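Local coordinates for hypothetical protein PA0115 (Pseudomonas aeruginosa, PDB 1XEB) that probably transfers an acetyl group from acetyl-CoA to an amine, as a GNAT-fold N-acyltransferase of the ElaA family, at residues K16-Y19 / A20-L24; V70-G74 / Q75-G79; S85-G89 / Q90-H94; L115-Q118 / A119-A123. All coordinates share one frame; numbering follows the deposited sequence.

Contact 1. Residues K16-Y19 / A20-L24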
loop_
_atom_site.group_PDB
_atom_site.type_symbol
_atom_site.label_atom_id
_atom_site.label_comp_id
_atom_site.label_asym_id
_atom_site.label_seq_id
_atom_site.Cartn_x
_atom_site.Cartn_y
_atom_site.Cartn_z
ATOM N N LYS A 16 -9.129 -2.126 17.031
ATOM C CA LYS A 16 -9.415 -3.318 16.227
ATOM C C LYS A 16 -8.789 -3.244 14.831
ATOM O O LYS A 16 -8.115 -4.176 14.401
ATOM C CB LYS A 16 -10.931 -3.519 16.100
ATOM C CG LYS A 16 -11.636 -3.757 17.445
ATOM C CD LYS A 16 -12.850 -2.833 17.661
ATOM C CE LYS A 16 -12.443 -1.355 17.850
ATOM N NZ LYS A 16 -11.487 -1.129 18.996
ATOM N N GLU A 17 -9.032 -2.130 14.140
ATOM C CA GLU A 17 -8.522 -1.869 12.793
ATOM C C GLU A 17 -6.989 -1.916 12.688
ATOM O O GLU A 17 -6.440 -2.608 11.824
ATOM C CB GLU A 17 -9.029 -0.498 12.314
ATOM C CG GLU A 17 -10.495 -0.481 11.891
ATOM C CD GLU A 17 -11.075 0.924 11.741
ATOM O OE1 GLU A 17 -12.160 1.061 11.124
ATOM O OE2 GLU A 17 -10.465 1.890 12.252
ATOM N N LEU A 18 -6.309 -1.181 13.568
ATOM C CA LEU A 18 -4.844 -1.125 13.584
ATOM C C LEU A 18 -4.310 -2.544 13.718
ATOM O O LEU A 18 -3.398 -2.986 13.003
ATOM C CB LEU A 18 -4.366 -0.284 14.782
ATOM C CG LEU A 18 -2.989 0.403 14.743
ATOM C CD1 LEU A 18 -2.380 0.405 16.152
ATOM C CD2 LEU A 18 -2.055 -0.306 13.756
ATOM N N TYR A 19 -4.898 -3.263 14.660
ATOM C CA TYR A 19 -4.503 -4.627 14.912
ATOM C C TYR A 19 -4.728 -5.425 13.631
ATOM O O TYR A 19 -3.825 -6.105 13.140
ATOM C CB TYR A 19 -5.334 -5.170 16.074
ATOM C CG TYR A 19 -4.772 -6.418 16.686
ATOM C CD1 TYR A 19 -5.213 -7.672 16.278
ATOM C CD2 TYR A 19 -3.734 -6.349 17.612
ATOM C CE1 TYR A 19 -4.632 -8.833 16.771
ATOM C CE2 TYR A 19 -3.146 -7.493 18.104
ATOM C CZ TYR A 19 -3.599 -8.737 17.681
ATOM O OH TYR A 19 -3.013 -9.879 18.164
ATOM N N ALA A 20 -5.924 -5.306 13.062
ATOM C CA ALA A 20 -6.272 -6.041 11.844
ATOM C C ALA A 20 -5.319 -5.797 10.691
ATOM O O ALA A 20 -4.826 -6.744 10.081
ATOM C CB ALA A 20 -7.697 -5.710 11.412
ATOM N N LEU A 21 -5.053 -4.530 10.393
ATOM C CA LEU A 21 -4.168 -4.210 9.284
ATOM C C LEU A 21 -2.720 -4.664 9.548
ATOM O O LEU A 21 -2.009 -5.028 8.619
ATOM C CB LEU A 21 -4.233 -2.706 8.959
ATOM C CG LEU A 21 -3.517 -1.683 9.856
ATOM C CD1 LEU A 21 -2.082 -1.483 9.390
ATOM C CD2 LEU A 21 -4.261 -0.363 9.786
ATOM N N LEU A 22 -2.275 -4.658 10.801
ATOM C CA LEU A 22 -0.914 -5.107 11.058
ATOM C C LEU A 22 -0.881 -6.628 10.980
ATOM O O LEU A 22 0.118 -7.243 10.583
ATOM C CB LEU A 22 -0.425 -4.635 12.427
ATOM C CG LEU A 22 -0.088 -3.141 12.532
ATOM C CD1 LEU A 22 0.353 -2.805 13.971
ATOM C CD2 LEU A 22 1.018 -2.795 11.525
ATOM N N GLN A 23 -1.990 -7.246 11.344
ATOM C CA GLN A 23 -2.044 -8.691 11.301
ATOM C C GLN A 23 -2.061 -9.218 9.866
ATOM O O GLN A 23 -1.481 -10.270 9.574
ATOM C CB GLN A 23 -3.271 -9.169 12.042
ATOM C CG GLN A 23 -3.227 -10.635 12.330
ATOM C CD GLN A 23 -4.442 -11.317 11.807
ATOM O OE1 GLN A 23 -4.359 -12.147 10.894
ATOM N NE2 GLN A 23 -5.600 -10.963 12.370
ATOM N N LEU A 24 -2.728 -8.492 8.968
ATOM C CA LEU A 24 -2.793 -8.918 7.569
ATOM C C LEU A 24 -1.420 -8.725 6.926
ATOM O O LEU A 24 -0.915 -9.589 6.194
ATOM C CB LEU A 24 -3.840 -8.099 6.812
ATOM C CG LEU A 24 -3.934 -8.374 5.304
ATOM C CD1 LEU A 24 -4.188 -9.852 5.049
ATOM C CD2 LEU A 24 -5.045 -7.527 4.705
#
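Tyr19, Ala20 and Leu18 carry most of this contact, which joins successive turns of one alpha-helix. Leu18 and Leu22, four residues apart, lie side by side and point the same way, and Leu18 CD2 meets Leu22 CD1 at 3.5 Å. Leu18 has its CG anti to the backbone N (chi1 -155°), which sends CD2 along the helix toward the following turn, where it also meets Leu22 CG. Leucine suits this partly exposed strip because two branched ends can cover one another and shield the backbone beneath.

Tyr19 leans outward and is exposed, a place that suits a ring ending in a polar hydroxyl. Its backbone does the joining: Gln23 N donates to Tyr19 O at 2.8 Å. Gln23 CB rests 3.3 Å from the same Tyr19 O, so the carbonyl is flanked by a donor and a methylene. Ala20 repeats the pattern a turn earlier, with Ala20 N bonded to Lys16 O at 2.8 Å. Its CB sits 3.4 Å from Glu17 O, and a lone methyl keeps this side of the helix slim enough to lie close to the sheet. Leu21 N donates almost straight to Glu17 O, at an N-H...O angle of 171°.

The segments belong to helix 15-32, packed on the antiparallel strands 50-56 and 59-67. Leu21 and Leu24 press on Leu60 and Tyr63, Ala20 touches Trp55, and Glu17, which touches Met53 and Trp55, forms a salt bridge to Lys8 of strand 4-9.

Contact 2. Residues V70-G74 / Q75-G79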
loop_
_atom_site.group_PDB
_atom_site.type_symbol
_atom_site.label_atom_id
_atom_site.label_comp_id
_atom_site.label_asym_id
_atom_site.label_seq_id
_atom_site.Cartn_x
_atom_site.Cartn_y
_atom_site.Cartn_z
ATOM N N VAL A 70 4.447 15.866 2.599
ATOM C CA VAL A 70 5.407 16.721 3.298
ATOM C C VAL A 70 6.448 15.870 4.033
ATOM O O VAL A 70 7.602 16.265 4.153
ATOM C CB VAL A 70 4.733 17.708 4.290
ATOM C CG1 VAL A 70 3.289 17.932 3.901
ATOM C CG2 VAL A 70 4.896 17.235 5.726
ATOM N N ARG A 71 6.047 14.688 4.506
ATOM C CA ARG A 71 6.982 13.803 5.195
ATOM C C ARG A 71 7.799 12.950 4.228
ATOM O O ARG A 71 8.704 12.221 4.638
ATOM C CB ARG A 71 6.238 12.903 6.180
ATOM C CG ARG A 71 6.433 13.327 7.627
ATOM C CD ARG A 71 5.219 13.048 8.470
ATOM N NE ARG A 71 5.455 13.403 9.871
ATOM C CZ ARG A 71 6.347 12.809 10.662
ATOM N NH1 ARG A 71 6.483 13.205 11.919
ATOM N NH2 ARG A 71 7.100 11.813 10.209
ATOM N N HIS A 72 7.500 13.062 2.935
ATOM C CA HIS A 72 8.219 12.292 1.931
ATOM C C HIS A 72 8.639 13.080 0.687
ATOM O O HIS A 72 8.222 12.803 -0.440
ATOM C CB HIS A 72 7.384 11.058 1.585
ATOM C CG HIS A 72 7.158 10.172 2.768
ATOM N ND1 HIS A 72 8.160 9.394 3.304
ATOM C CD2 HIS A 72 6.104 10.063 3.614
ATOM C CE1 HIS A 72 7.737 8.853 4.432
ATOM N NE2 HIS A 72 6.492 9.245 4.644
ATOM N N GLU A 73 9.473 14.085 0.925
ATOM C CA GLU A 73 10.028 14.921 -0.127
ATOM C C GLU A 73 9.131 15.246 -1.332
ATOM O O GLU A 73 9.589 15.191 -2.478
ATOM C CB GLU A 73 11.316 14.283 -0.633
ATOM C CG GLU A 73 12.361 14.008 0.434
ATOM C CD GLU A 73 12.080 12.749 1.235
ATOM O OE1 GLU A 73 11.449 11.813 0.684
ATOM O OE2 GLU A 73 12.512 12.687 2.404
ATOM N N GLY A 74 7.867 15.583 -1.073
ATOM C CA GLY A 74 6.952 15.952 -2.147
ATOM C C GLY A 74 6.332 14.892 -3.040
ATOM O O GLY A 74 5.979 15.180 -4.185
ATOM N N GLN A 75 6.192 13.673 -2.533
ATOM C CA GLN A 75 5.583 12.591 -3.297
ATOM C C GLN A 75 4.654 11.825 -2.337
ATOM O O GLN A 75 5.003 11.653 -1.166
ATOM C CB GLN A 75 6.654 11.621 -3.826
ATOM C CG GLN A 75 7.909 12.248 -4.460
ATOM C CD GLN A 75 8.768 11.218 -5.233
ATOM O OE1 GLN A 75 8.615 11.044 -6.462
ATOM N NE2 GLN A 75 9.664 10.526 -4.517
ATOM N N VAL A 76 3.470 11.405 -2.791
ATOM C CA VAL A 76 2.621 10.620 -1.904
ATOM C C VAL A 76 3.179 9.213 -2.099
ATOM O O VAL A 76 3.392 8.793 -3.228
ATOM C CB VAL A 76 1.091 10.643 -2.284
ATOM C CG1 VAL A 76 0.656 12.042 -2.704
ATOM C CG2 VAL A 76 0.788 9.636 -3.358
ATOM N N VAL A 77 3.456 8.504 -1.012
ATOM C CA VAL A 77 4.014 7.165 -1.125
ATOM C C VAL A 77 2.988 6.084 -0.838
ATOM O O VAL A 77 2.358 6.070 0.221
ATOM C CB VAL A 77 5.231 6.974 -0.176
ATOM C CG1 VAL A 77 5.782 5.548 -0.288
ATOM C CG2 VAL A 77 6.320 7.968 -0.526
ATOM N N ILE A 78 2.826 5.184 -1.804
ATOM C CA ILE A 78 1.894 4.059 -1.700
ATOM C C ILE A 78 2.733 2.832 -1.350
ATOM O O ILE A 78 3.738 2.579 -1.987
ATOM C CB ILE A 78 1.175 3.839 -3.049
ATOM C CG1 ILE A 78 -0.000 4.786 -3.167
ATOM C CG2 ILE A 78 0.722 2.408 -3.191
ATOM C CD1 ILE A 78 -0.597 4.787 -4.551
ATOM N N GLY A 79 2.325 2.074 -0.340
ATOM C CA GLY A 79 3.085 0.903 0.044
ATOM C C GLY A 79 2.243 -0.095 0.813
ATOM O O GLY A 79 1.042 0.115 1.003
HETATM O O HOH W 1 9.774 10.589 -1.709
#
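His72 and Val77 meet at about a right angle, with Val77 CG2 set 3.9 Å from His72 CB and only a little farther from CG. Two torsions bring them together. The imidazole is swung beside its own backbone N (chi1 -61°), and Val77 has CG1 anti to N (chi1 179°), which leaves CG2 on the histidine side. A branched valine suits the strand and offers a methyl to the base of the ring.

Between them the chain reverses in a type I' beta turn from His72 to Gln75, within the connection that leads from strand 59-67 to its antiparallel neighbour 76-83 in the GNAT sheet. Glu73 and Gly74 both take the left-handed backbone conformation, easy for a glycine and less so for a glutamate. The turn is closed by Gln75 N donating to His72 O at 3.0 Å, from above the carbonyl plane and bent to 143°.

The same oxygen also receives a bond from a water, which in turn accepts from Gln75 NE2 at 2.8 Å. In Gln75 the first torsion sets CG beside the backbone N, 3.4 Å from Gly74 C, and the extended remainder carries NE2 out to the water. At the other end of the amide, Gln75 OE1 has a weak bond from Arg148 NE.

Contact 3. Residues S85-G89 / Q90-H94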
loop_
_atom_site.group_PDB
_atom_site.type_symbol
_atom_site.label_atom_id
_atom_site.label_comp_id
_atom_site.label_asym_id
_atom_site.label_seq_id
_atom_site.Cartn_x
_atom_site.Cartn_y
_atom_site.Cartn_z
ATOM N N SER A 85 -4.683 -13.979 0.947
ATOM C CA SER A 85 -4.504 -15.089 0.008
ATOM C C SER A 85 -5.810 -15.750 -0.420
ATOM O O SER A 85 -5.927 -16.207 -1.545
ATOM C CB SER A 85 -3.572 -16.157 0.600
ATOM O OG SER A 85 -4.159 -16.799 1.724
ATOM N N ALA A 86 -6.787 -15.789 0.474
ATOM C CA ALA A 86 -8.064 -16.425 0.177
ATOM C C ALA A 86 -8.928 -15.646 -0.806
ATOM O O ALA A 86 -9.793 -16.221 -1.477
ATOM C CB ALA A 86 -8.839 -16.652 1.471
ATOM N N ALA A 87 -8.691 -14.340 -0.889
ATOM C CA ALA A 87 -9.457 -13.483 -1.779
ATOM C C ALA A 87 -8.651 -13.023 -2.994
ATOM O O ALA A 87 -8.909 -11.961 -3.552
ATOM C CB ALA A 87 -9.954 -12.287 -0.999
ATOM N N ARG A 88 -7.684 -13.821 -3.421
ATOM C CA ARG A 88 -6.852 -13.431 -4.550
ATOM C C ARG A 88 -7.287 -13.936 -5.912
ATOM O O ARG A 88 -8.057 -14.887 -6.024
ATOM C CB ARG A 88 -5.407 -13.857 -4.310
ATOM C CG ARG A 88 -4.730 -13.086 -3.212
ATOM C CD ARG A 88 -3.318 -13.572 -2.988
ATOM N NE ARG A 88 -2.724 -12.882 -1.853
ATOM C CZ ARG A 88 -1.607 -13.262 -1.247
ATOM N NH1 ARG A 88 -0.952 -14.338 -1.667
ATOM N NH2 ARG A 88 -1.156 -12.567 -0.213
ATOM N N GLY A 89 -6.761 -13.290 -6.949
ATOM C CA GLY A 89 -7.097 -13.664 -8.305
ATOM C C GLY A 89 -8.425 -13.086 -8.755
ATOM O O GLY A 89 -8.848 -13.324 -9.887
ATOM N N GLN A 90 -9.081 -12.322 -7.885
ATOM C CA GLN A 90 -10.366 -11.724 -8.217
ATOM C C GLN A 90 -10.279 -10.234 -8.545
ATOM O O GLN A 90 -11.299 -9.524 -8.542
ATOM C CB GLN A 90 -11.355 -11.936 -7.071
ATOM C CG GLN A 90 -11.809 -13.378 -6.901
ATOM C CD GLN A 90 -12.133 -14.055 -8.234
ATOM O OE1 GLN A 90 -11.294 -14.766 -8.804
ATOM N NE2 GLN A 90 -13.346 -13.824 -8.744
ATOM N N GLY A 91 -9.063 -9.767 -8.825
ATOM C CA GLY A 91 -8.857 -8.367 -9.152
ATOM C C GLY A 91 -8.894 -7.364 -8.006
ATOM O O GLY A 91 -9.243 -6.201 -8.226
ATOM N N LEU A 92 -8.558 -7.777 -6.786
ATOM C CA LEU A 92 -8.552 -6.824 -5.679
ATOM C C LEU A 92 -7.434 -5.824 -5.927
ATOM O O LEU A 92 -7.542 -4.649 -5.566
ATOM C CB LEU A 92 -8.336 -7.527 -4.338
ATOM C CG LEU A 92 -9.613 -7.810 -3.537
ATOM C CD1 LEU A 92 -9.291 -8.707 -2.349
ATOM C CD2 LEU A 92 -10.226 -6.508 -3.061
ATOM N N GLY A 93 -6.361 -6.300 -6.553
ATOM C CA GLY A 93 -5.242 -5.432 -6.864
ATOM C C GLY A 93 -5.676 -4.196 -7.640
ATOM O O GLY A 93 -5.272 -3.068 -7.313
ATOM N N HIS A 94 -6.497 -4.389 -8.671
ATOM C CA HIS A 94 -6.973 -3.265 -9.471
ATOM C C HIS A 94 -7.901 -2.338 -8.665
ATOM O O HIS A 94 -7.903 -1.112 -8.861
ATOM C CB HIS A 94 -7.690 -3.769 -10.733
ATOM C CG HIS A 94 -6.767 -4.348 -11.765
ATOM N ND1 HIS A 94 -5.727 -3.635 -12.324
ATOM C CD2 HIS A 94 -6.728 -5.575 -12.336
ATOM C CE1 HIS A 94 -5.085 -4.398 -13.191
ATOM N NE2 HIS A 94 -5.672 -5.581 -13.217
#
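The flat guanidinium of Arg88 has Ser85 CA 3.4 Å above one face, offset toward the rim. Around the edge, NE donates to Ser83 O at the end of strand 76-83, and NH1 forms a salt bridge with Glu32 OE2 at the end of helix 15-32; together the two bonds limit rotation of the group. The long side chain is almost fully extended (chi2 178°), which lays the guanidinium beside Ser85 with its NH1 end on Glu32. Arginine fits because several N-H groups spread in one plane can serve both a carbonyl and a carboxylate.

On the inner side the side-chain contact between the segments is apolar. Leu92 CD1 meets Ala87 CB at 3.9 Å, and the same methyl also lies against the carbonyl oxygen, 3.5 Å from Ala87 O. The small alanine lets the loop come close, while the buried leucine directs its branch back toward the chain that precedes it. Gln90 is bent at chi2 (-43°), which brings its CD within 3.7 Å of Gly89 O.

Gly89 and Gly91 have positive phi, readily adopted without a side chain, and Gly91 is the N-cap of the helix. The run Arg88 to Gly93 matches the R/Q-x-x-G-x-G/A signature of GNAT enzymes, whose loop and helix start hold the pyrophosphate of acetyl-CoA; the same role is probable here.

The turn leads from strand 76-83 into helix 92-108. Ala87 touches Leu61 and Leu92 touches Ala62, both on strand 59-67, while Arg88 also packs on Val28 of helix 15-32.

Contact 4. Residues L115-Q118 / A119-A123; sequences LSAQ and AHLQA
Gln118 meets Ala119, His120 and Leu121 where strand 113-118 of the GNAT fold gives way to helix 122-126. This strand closes the beta-alpha-beta crossover begun by strand 76-83 and helix 92-108.

Ala119 makes the first bend. Its side chain packs on Pro143 of strand 142-149, a spot where a small methyl fits beside the proline.

His120 follows, its side chain pointing the same way as that of Gln118. His120 CG is placed between its backbone N and carbonyl carbon (chi1 69°), which brings the ring alongside the glutamine. The amide and ring planes stand 79° apart, and Gln118 OE1 makes a close approach of 3.0 Å to His120 CE1. His120 is exposed, where a polar ring is readily tolerated.

Leu121 is less certain. As modelled, its CD1 lies 4.3 Å from Ala117 CB, a buried methyl that also touches Tyr125 of the helix. That CD1 is, however, set very close to Gln118, and with chi1 far from a staggered value its exact place is doubtful.

Gln122, at the approach to the helix, stretches its chain across Ile145 and Met147 of strand 142-149. Its amide closes back on the turn: Gln122 NE2 donates to Ala119 O at 3.3 Å, nearly straight at 165°, with the donor in the carbonyl plane and the oxygen in the plane of the amide.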
loop_
_atom_site.group_PDB
_atom_site.type_symbol
_atom_site.label_atom_id
_atom_site.label_comp_id
_atom_site.label_asym_id
_atom_site.label_seq_id
_atom_site.Cartn_x
_atom_site.Cartn_y
_atom_site.Cartn_z
ATOM N N LEU A 115 5.912 4.622 -5.571
ATOM C CA LEU A 115 5.843 3.299 -4.972
ATOM C C LEU A 115 7.085 2.528 -5.339
ATOM O O LEU A 115 7.758 2.832 -6.332
ATOM C CB LEU A 115 4.578 2.537 -5.422
ATOM C CG LEU A 115 4.334 2.195 -6.906
ATOM C CD1 LEU A 115 5.276 1.120 -7.386
ATOM C CD2 LEU A 115 2.909 1.692 -7.060
ATOM N N SER A 116 7.387 1.546 -4.498
ATOM C CA SER A 116 8.526 0.667 -4.665
ATOM C C SER A 116 7.908 -0.627 -5.152
ATOM O O SER A 116 7.291 -1.366 -4.378
ATOM C CB SER A 116 9.211 0.454 -3.323
ATOM O OG SER A 116 10.180 -0.563 -3.409
ATOM N N ALA A 117 8.067 -0.884 -6.447
ATOM C CA ALA A 117 7.495 -2.062 -7.096
ATOM C C ALA A 117 8.476 -3.203 -7.271
ATOM O O ALA A 117 9.667 -2.982 -7.460
ATOM C CB ALA A 117 6.942 -1.667 -8.459
ATOM N N GLN A 118 7.975 -4.431 -7.219
ATOM C CA GLN A 118 8.853 -5.560 -7.435
ATOM C C GLN A 118 9.356 -5.460 -8.882
ATOM O O GLN A 118 8.590 -5.225 -9.815
ATOM C CB GLN A 118 8.118 -6.880 -7.208
ATOM C CG GLN A 118 7.519 -7.016 -5.824
ATOM C CD GLN A 118 7.432 -8.468 -5.359
ATOM O OE1 GLN A 118 7.243 -9.386 -6.172
ATOM N NE2 GLN A 118 7.561 -8.680 -4.043
ATOM N N ALA A 119 10.659 -5.611 -9.050
ATOM C CA ALA A 119 11.298 -5.525 -10.351
ATOM C C ALA A 119 10.463 -6.063 -11.506
ATOM O O ALA A 119 10.330 -5.392 -12.530
ATOM C CB ALA A 119 12.635 -6.238 -10.304
ATOM N N HIS A 120 9.888 -7.255 -11.345
ATOM C CA HIS A 120 9.111 -7.856 -12.425
ATOM C C HIS A 120 7.753 -7.228 -12.768
ATOM O O HIS A 120 7.505 -6.914 -13.936
ATOM C CB HIS A 120 8.947 -9.377 -12.207
ATOM C CG HIS A 120 8.067 -9.747 -11.053
ATOM N ND1 HIS A 120 8.564 -10.036 -9.801
ATOM C CD2 HIS A 120 6.721 -9.875 -10.961
ATOM C CE1 HIS A 120 7.564 -10.326 -8.987
ATOM N NE2 HIS A 120 6.435 -10.235 -9.668
ATOM N N LEU A 121 6.867 -7.037 -11.796
ATOM C CA LEU A 121 5.576 -6.445 -12.137
ATOM C C LEU A 121 5.717 -4.964 -12.450
ATOM O O LEU A 121 4.898 -4.140 -12.044
ATOM C CB LEU A 121 4.543 -6.676 -11.020
ATOM C CG LEU A 121 4.990 -6.912 -9.576
ATOM C CD1 LEU A 121 5.819 -5.737 -9.122
ATOM C CD2 LEU A 121 3.770 -7.097 -8.665
ATOM N N GLN A 122 6.762 -4.645 -13.207
ATOM C CA GLN A 122 7.065 -3.271 -13.594
ATOM C C GLN A 122 6.117 -2.767 -14.695
ATOM O O GLN A 122 5.794 -1.579 -14.743
ATOM C CB GLN A 122 8.535 -3.185 -14.038
ATOM C CG GLN A 122 9.053 -1.791 -14.334
ATOM C CD GLN A 122 10.545 -1.771 -14.688
ATOM O OE1 GLN A 122 11.049 -0.802 -15.271
ATOM N NE2 GLN A 122 11.253 -2.834 -14.325
ATOM N N ALA A 123 5.654 -3.670 -15.561
ATOM C CA ALA A 123 4.732 -3.289 -16.631
ATOM C C ALA A 123 3.345 -3.039 -16.050
ATOM O O ALA A 123 2.635 -2.117 -16.459
ATOM C CB ALA A 123 4.658 -4.383 -17.683
#

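How the contacts relate
All four contacts lie at the surface, with at most one buried residue among those that touch, but their chemistry follows their place. Contact 1 is regular helix, held by repeated backbone bonds; contact 2 is a tight turn with a bridging water; contact 3 is a loop entering a helix and contact 4 the end of a strand turning into one, both without a clear hydrogen bond between their segments. Contacts 2 and 4 reach neighbouring parallel strands of one sheet and touch where Ile78 O meets Leu115 CB. Contact 3 stands between them in the chain, at the start of the helix that crosses from one strand to the other. Contact 1 lies across the chain's centre from contact 4.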